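Side-chain contacts in hydroxylase (PDB 2OR0), which probably works as a flavin-dependent hydroxylase of the acyl-CoA dehydrogenase family, using molecular oxygen and a reduced flavin: residues 250-255 with 314-319; 330-335 with 397-402. All blocks are in the same frame, centred on the assembly; numbering follows the deposited sequence.

In the fold
Both contacts belong to the helical C-terminal part of the chain, and they are joined by helices 292-324 and 331-356, which follow each other in sequence. The centre of interaction 1, which is buried, lies about 13 Å from the centre of the chain, that of interaction 2 about 25 Å, and the two contact centres are about 16 Å apart. They nevertheless touch: Phe319 CZ packs 3.3 Å from Glu333 O. The main-chain carbonyl of Ile412, the last modelled residue, ties them further, being hydrogen-bonded to Ser251 OG of 250-255 and to Arg334 NE of 330-335. A bound acetate, probably from the crystallisation liquor, sits beside Phe331 and Arg334 of interaction 2.

Interaction 1 of 2, residues 250-255 with 314-319; sequences YSCMFP and ETADRF
Cys252, on the first turn of helix 250-277, meets Phe319 and Ala316 of helix 292-324, a helix-to-helix contact in the helical bundle that forms the C-terminal part of the acyl-CoA dehydrogenase fold. The packing is apolar and small, with no hydrogen bond between the two segments. Their closest backbone approach pairs Cys252 CA with Ala316 CA at 7.0 Å. Cys252 supplies most of the surface buried on its side. Its thiol lies opposite the backbone N (chi1 180°), a torsion that carries the sulfur across to helix 292-324, where SG comes within 4.2 Å of Ala316 CA. The methyl of Ala316 is about as near, so sulfur and alanine meet as a loose apolar pair.

The second kind of contact is sulfur-aromatic. Cys252 SG stands 5.1 Å from the centroid of the Phe319 ring, approaching obliquely at 58° from the ring normal. The ring is also held from within its own helix: one turn back, Thr315 CG2 rests over its centre, 3.7 Å above the plane. Phe319 is thus covered on one face by a methyl and approached at its rim by the cysteine.

Charges are dealt with apart from this apolar crossing. Arg318 grips Glu314 side-on, NE and NH1 each taking one carboxylate oxygen, and NH1 reaches OE1 at 2.8 Å. The adjacent Asp317 makes a salt bridge with Arg79. On helix 250-277, the Ser251 side chain touches Arg338 of helix 331-356, and at Pro255 the helix kinks because the proline N cannot bond back to the preceding turn. Within the two segments the nearest side-chain approach is Cys252 CB, near the plane of the Phe319 ring, 3.8 Å from Phe319 CD2.

Interaction 2 of 2, residues 330-335 with 397-402; sequences TFEERA and LTQLGG. With ACT (acetate ion), chain E.
Arg334 NH2 gives the acetate ion an almost straight hydrogen bond, 3.0 Å to OXT at 168°, while Phe331 lies beside that acetate and also meets Thr398 across the contact. The acetate oxygen lies in the plane of the guanidinium, at its edge, and Arg409 NH2 supplies a second hydrogen bond to the ion. Phe331 CD1 comes 3.7 Å from the other acetate oxygen, O. At a different point of its rim the same ring takes Thr398 CG2 in plane, 3.7 Å from CE2; the threonine side chain stands roughly perpendicular to that of Phe331. Arg409 also makes a cation-pi contact with this ring.

Here the first turn of helix 331-356 packs against the last turn of helix 389-399. The N-terminus of helix 331-356 has a capping box: Glu333 N bonds to Thr330 OG1, and Thr330 N to Glu333 OE1. The C-terminus of helix 389-399 ends in a Schellman motif at Gly401, with positive phi (94°), in which Gly402 N bonds to Leu397 O.

Glu332 has CG anti to the backbone N (chi1 -177°) and stays extended beyond it. Its side chain and that of Thr398 lie alongside each other, pointing opposite ways, which lays Glu332 CG 3.3 Å from Thr398 OG1. That hydroxyl's hydrogen bond is to Ser395 O, within its own helix. Farther along, Glu332 OE2 rests 3.7 Å from Gln399 CG, whereas the Gln399 amide oxygen, OE1, is hydrogen-bonded to Arg339.

No hydrogen bond spans the two segments; they meet by packing, a methyl at a ring edge and a methylene against a hydroxyl that is bonded elsewhere, and the paired arginines beside Phe331 form a site that can accept a small carboxylate.

Interaction 1 of 2, residues 250-255 with 314-319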
loop_
_atom_site.group_PDB
_atom_site.type_symbol
_atom_site.label_atom_id
_atom_site.label_comp_id
_atom_site.label_asym_id
_atom_site.label_seq_id
_atom_site.Cartn_x
_atom_site.Cartn_y
_atom_site.Cartn_z
ATOM N N TYR A 250 1.412 -4.655 -12.789
ATOM C CA TYR A 250 1.873 -4.754 -11.394
ATOM C C TYR A 250 2.369 -3.381 -10.875
ATOM O O TYR A 250 2.061 -3.013 -9.756
ATOM C CB TYR A 250 2.993 -5.820 -11.269
ATOM C CG TYR A 250 3.606 -5.978 -9.875
ATOM C CD1 TYR A 250 3.075 -6.875 -8.939
ATOM C CD2 TYR A 250 4.736 -5.245 -9.510
ATOM C CE1 TYR A 250 3.655 -7.018 -7.658
ATOM C CE2 TYR A 250 5.324 -5.398 -8.252
ATOM C CZ TYR A 250 4.781 -6.271 -7.341
ATOM O OH TYR A 250 5.403 -6.382 -6.110
ATOM N N SER A 251 3.099 -2.651 -11.707
ATOM C CA SER A 251 3.633 -1.355 -11.335
ATOM C C SER A 251 2.570 -0.288 -11.100
ATOM O O SER A 251 2.850 0.744 -10.488
ATOM C CB SER A 251 4.638 -0.855 -12.357
ATOM O OG SER A 251 4.028 -0.514 -13.594
ATOM N N CYS A 252 1.358 -0.525 -11.598
ATOM C CA CYS A 252 0.243 0.289 -11.223
ATOM C C CYS A 252 -0.386 -0.223 -9.929
ATOM O O CYS A 252 -0.551 0.555 -8.972
ATOM C CB CYS A 252 -0.802 0.372 -12.353
ATOM S SG CYS A 252 -2.242 1.394 -11.906
HETATM N N MSE A 253 -0.719 -1.514 -9.868
HETATM C CA MSE A 253 -1.555 -2.017 -8.777
HETATM C C MSE A 253 -0.837 -2.063 -7.410
HETATM O O MSE A 253 -1.452 -1.795 -6.349
HETATM C CB MSE A 253 -2.104 -3.418 -9.122
HETATM C CG MSE A 253 -3.049 -3.439 -10.341
HETATM SE SE MSE A 253 -4.633 -2.314 -10.035
HETATM C CE MSE A 253 -5.365 -3.087 -8.483
ATOM N N PHE A 254 0.435 -2.455 -7.431
ATOM C CA PHE A 254 1.172 -2.637 -6.176
ATOM C C PHE A 254 1.343 -1.272 -5.486
ATOM O O PHE A 254 0.911 -1.116 -4.364
ATOM C CB PHE A 254 2.494 -3.437 -6.389
ATOM C CG PHE A 254 3.521 -3.267 -5.274
ATOM C CD1 PHE A 254 3.223 -3.593 -3.956
ATOM C CD2 PHE A 254 4.797 -2.789 -5.569
ATOM C CE1 PHE A 254 4.178 -3.412 -2.953
ATOM C CE2 PHE A 254 5.757 -2.625 -4.573
ATOM C CZ PHE A 254 5.440 -2.938 -3.275
ATOM N N PRO A 255 1.935 -0.274 -6.162
ATOM C CA PRO A 255 2.017 1.050 -5.534
ATOM C C PRO A 255 0.682 1.794 -5.303
ATOM O O PRO A 255 0.675 2.792 -4.567
ATOM C CB PRO A 255 2.875 1.838 -6.501
ATOM C CG PRO A 255 3.612 0.840 -7.273
ATOM C CD PRO A 255 2.625 -0.283 -7.454
ATOM N N GLU A 314 -6.850 8.501 -11.857
ATOM C CA GLU A 314 -6.998 8.652 -13.316
ATOM C C GLU A 314 -6.127 7.649 -14.098
ATOM O O GLU A 314 -6.588 7.036 -15.085
ATOM C CB GLU A 314 -6.734 10.105 -13.746
ATOM C CG GLU A 314 -7.059 10.449 -15.220
ATOM C CD GLU A 314 -5.993 9.990 -16.236
ATOM O OE1 GLU A 314 -4.752 10.007 -15.952
ATOM O OE2 GLU A 314 -6.402 9.618 -17.365
ATOM N N THR A 315 -4.873 7.460 -13.656
ATOM C CA THR A 315 -4.018 6.443 -14.261
ATOM C C THR A 315 -4.682 5.053 -14.305
ATOM O O THR A 315 -4.675 4.392 -15.352
ATOM C CB THR A 315 -2.674 6.309 -13.529
ATOM O OG1 THR A 315 -2.006 7.586 -13.520
ATOM C CG2 THR A 315 -1.800 5.262 -14.242
ATOM N N ALA A 316 -5.233 4.624 -13.166
ATOM C CA ALA A 316 -5.858 3.313 -13.023
ATOM C C ALA A 316 -7.132 3.186 -13.888
ATOM O O ALA A 316 -7.342 2.139 -14.498
ATOM C CB ALA A 316 -6.172 3.009 -11.554
ATOM N N ASP A 317 -7.971 4.243 -13.919
ATOM C CA ASP A 317 -9.167 4.290 -14.788
ATOM C C ASP A 317 -8.820 3.991 -16.233
ATOM O O ASP A 317 -9.495 3.199 -16.905
ATOM C CB ASP A 317 -9.744 5.693 -14.833
ATOM C CG ASP A 317 -10.617 6.019 -13.686
ATOM O OD1 ASP A 317 -11.076 5.130 -12.945
ATOM O OD2 ASP A 317 -10.859 7.231 -13.542
ATOM N N ARG A 318 -7.799 4.697 -16.706
ATOM C CA ARG A 318 -7.360 4.659 -18.088
ATOM C C ARG A 318 -6.697 3.340 -18.432
ATOM O O ARG A 318 -6.950 2.790 -19.514
ATOM C CB ARG A 318 -6.422 5.815 -18.369
ATOM C CG ARG A 318 -5.836 5.862 -19.762
ATOM C CD ARG A 318 -5.279 7.296 -20.080
ATOM N NE ARG A 318 -4.705 7.878 -18.858
ATOM C CZ ARG A 318 -3.458 7.645 -18.426
ATOM N NH1 ARG A 318 -3.031 8.194 -17.294
ATOM N NH2 ARG A 318 -2.635 6.870 -19.133
ATOM N N PHE A 319 -5.846 2.841 -17.526
ATOM C CA PHE A 319 -5.223 1.527 -17.710
ATOM C C PHE A 319 -6.325 0.458 -17.763
ATOM O O PHE A 319 -6.292 -0.430 -18.614
ATOM C CB PHE A 319 -4.241 1.231 -16.562
ATOM C CG PHE A 319 -2.873 1.899 -16.707
ATOM C CD1 PHE A 319 -2.644 2.915 -17.637
ATOM C CD2 PHE A 319 -1.816 1.526 -15.848
ATOM C CE1 PHE A 319 -1.380 3.537 -17.749
ATOM C CE2 PHE A 319 -0.553 2.131 -15.955
ATOM C CZ PHE A 319 -0.336 3.134 -16.904
#

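Interaction 2 of 2, residues 330-335 with 397-402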
loop_
_atom_site.group_PDB
_atom_site.type_symbol
_atom_site.label_atom_id
_atom_site.label_comp_id
_atom_site.label_asym_id
_atom_site.label_seq_id
_atom_site.Cartn_x
_atom_site.Cartn_y
_atom_site.Cartn_z
ATOM N N THR A 330 1.709 0.225 -22.837
ATOM C CA THR A 330 3.129 0.312 -23.178
ATOM C C THR A 330 4.041 0.632 -21.984
ATOM O O THR A 330 3.569 1.096 -20.948
ATOM C CB THR A 330 3.393 1.343 -24.281
ATOM O OG1 THR A 330 3.242 2.675 -23.762
ATOM C CG2 THR A 330 2.460 1.114 -25.471
ATOM N N PHE A 331 5.340 0.373 -22.157
ATOM C CA PHE A 331 6.367 0.670 -21.151
ATOM C C PHE A 331 6.314 2.160 -20.794
ATOM O O PHE A 331 6.250 2.467 -19.619
ATOM C CB PHE A 331 7.774 0.259 -21.638
ATOM C CG PHE A 331 8.885 0.624 -20.678
ATOM C CD1 PHE A 331 9.254 -0.234 -19.664
ATOM C CD2 PHE A 331 9.550 1.837 -20.789
ATOM C CE1 PHE A 331 10.296 0.108 -18.761
ATOM C CE2 PHE A 331 10.580 2.191 -19.879
ATOM C CZ PHE A 331 10.941 1.316 -18.877
ATOM N N GLU A 332 6.293 3.046 -21.801
ATOM C CA GLU A 332 6.163 4.507 -21.608
ATOM C C GLU A 332 4.931 4.883 -20.781
ATOM O O GLU A 332 5.024 5.689 -19.864
ATOM C CB GLU A 332 6.159 5.283 -22.941
ATOM C CG GLU A 332 6.096 6.851 -22.766
ATOM C CD GLU A 332 6.117 7.653 -24.088
ATOM O OE1 GLU A 332 6.572 7.122 -25.133
ATOM O OE2 GLU A 332 5.677 8.827 -24.088
ATOM N N GLU A 333 3.791 4.269 -21.096
ATOM C CA GLU A 333 2.583 4.465 -20.330
ATOM C C GLU A 333 2.762 4.027 -18.885
ATOM O O GLU A 333 2.331 4.721 -17.964
ATOM C CB GLU A 333 1.402 3.727 -20.973
ATOM C CG GLU A 333 0.879 4.417 -22.241
ATOM C CD GLU A 333 -0.252 3.632 -22.952
ATOM O OE1 GLU A 333 -0.345 2.390 -22.799
ATOM O OE2 GLU A 333 -1.050 4.276 -23.667
ATOM N N ARG A 334 3.389 2.871 -18.686
ATOM C CA ARG A 334 3.648 2.398 -17.337
ATOM C C ARG A 334 4.581 3.333 -16.546
ATOM O O ARG A 334 4.372 3.551 -15.360
ATOM C CB ARG A 334 4.167 0.966 -17.368
ATOM C CG ARG A 334 3.051 -0.100 -17.467
ATOM C CD ARG A 334 3.495 -1.305 -18.324
ATOM N NE ARG A 334 4.706 -1.948 -17.808
ATOM C CZ ARG A 334 5.614 -2.571 -18.559
ATOM N NH1 ARG A 334 5.455 -2.636 -19.877
ATOM N NH2 ARG A 334 6.685 -3.131 -17.989
ATOM N N ALA A 335 5.585 3.860 -17.226
ATOM C CA ALA A 335 6.629 4.711 -16.649
ATOM C C ALA A 335 6.010 6.035 -16.202
ATOM O O ALA A 335 6.298 6.544 -15.103
ATOM C CB ALA A 335 7.739 4.968 -17.680
ATOM N N LEU A 397 13.039 10.212 -20.157
ATOM C CA LEU A 397 13.861 9.662 -21.231
ATOM C C LEU A 397 12.983 8.970 -22.301
ATOM O O LEU A 397 13.211 9.163 -23.499
ATOM C CB LEU A 397 14.955 8.722 -20.702
ATOM C CG LEU A 397 15.905 8.090 -21.758
ATOM C CD1 LEU A 397 16.736 9.148 -22.456
ATOM C CD2 LEU A 397 16.808 7.048 -21.131
ATOM N N THR A 398 11.966 8.211 -21.894
ATOM C CA THR A 398 11.084 7.585 -22.896
ATOM C C THR A 398 10.365 8.648 -23.735
ATOM O O THR A 398 10.195 8.479 -24.953
ATOM C CB THR A 398 10.077 6.580 -22.298
ATOM O OG1 THR A 398 9.127 7.267 -21.469
ATOM C CG2 THR A 398 10.794 5.561 -21.464
ATOM N N GLN A 399 10.004 9.767 -23.104
ATOM C CA GLN A 399 9.305 10.845 -23.808
ATOM C C GLN A 399 10.195 11.525 -24.813
ATOM O O GLN A 399 9.707 12.067 -25.790
ATOM C CB GLN A 399 8.714 11.868 -22.842
ATOM C CG GLN A 399 7.527 11.316 -22.074
ATOM C CD GLN A 399 6.815 12.396 -21.302
ATOM O OE1 GLN A 399 6.969 12.501 -20.091
ATOM N NE2 GLN A 399 6.030 13.217 -22.003
ATOM N N LEU A 400 11.499 11.480 -24.589
ATOM C CA LEU A 400 12.456 12.005 -25.560
ATOM C C LEU A 400 12.831 10.989 -26.631
ATOM O O LEU A 400 13.677 11.270 -27.478
ATOM C CB LEU A 400 13.733 12.430 -24.861
ATOM C CG LEU A 400 14.002 13.855 -24.398
ATOM C CD1 LEU A 400 12.817 14.504 -23.813
ATOM C CD2 LEU A 400 15.124 13.761 -23.378
ATOM N N GLY A 401 12.225 9.811 -26.586
ATOM C CA GLY A 401 12.508 8.776 -27.562
ATOM C C GLY A 401 13.574 7.766 -27.174
ATOM O O GLY A 401 13.879 6.864 -27.969
ATOM N N GLY A 402 14.123 7.898 -25.958
ATOM C CA GLY A 402 15.198 7.040 -25.484
ATOM C C GLY A 402 14.673 5.783 -24.837
ATOM O O GLY A 402 13.477 5.655 -24.605
HETATM C C ACT E . 9.499 -4.148 -20.068
HETATM O O ACT E . 9.612 -3.588 -21.179
HETATM O OXT ACT E . 8.390 -4.685 -19.864
HETATM C CH3 ACT E . 10.601 -4.174 -19.048
#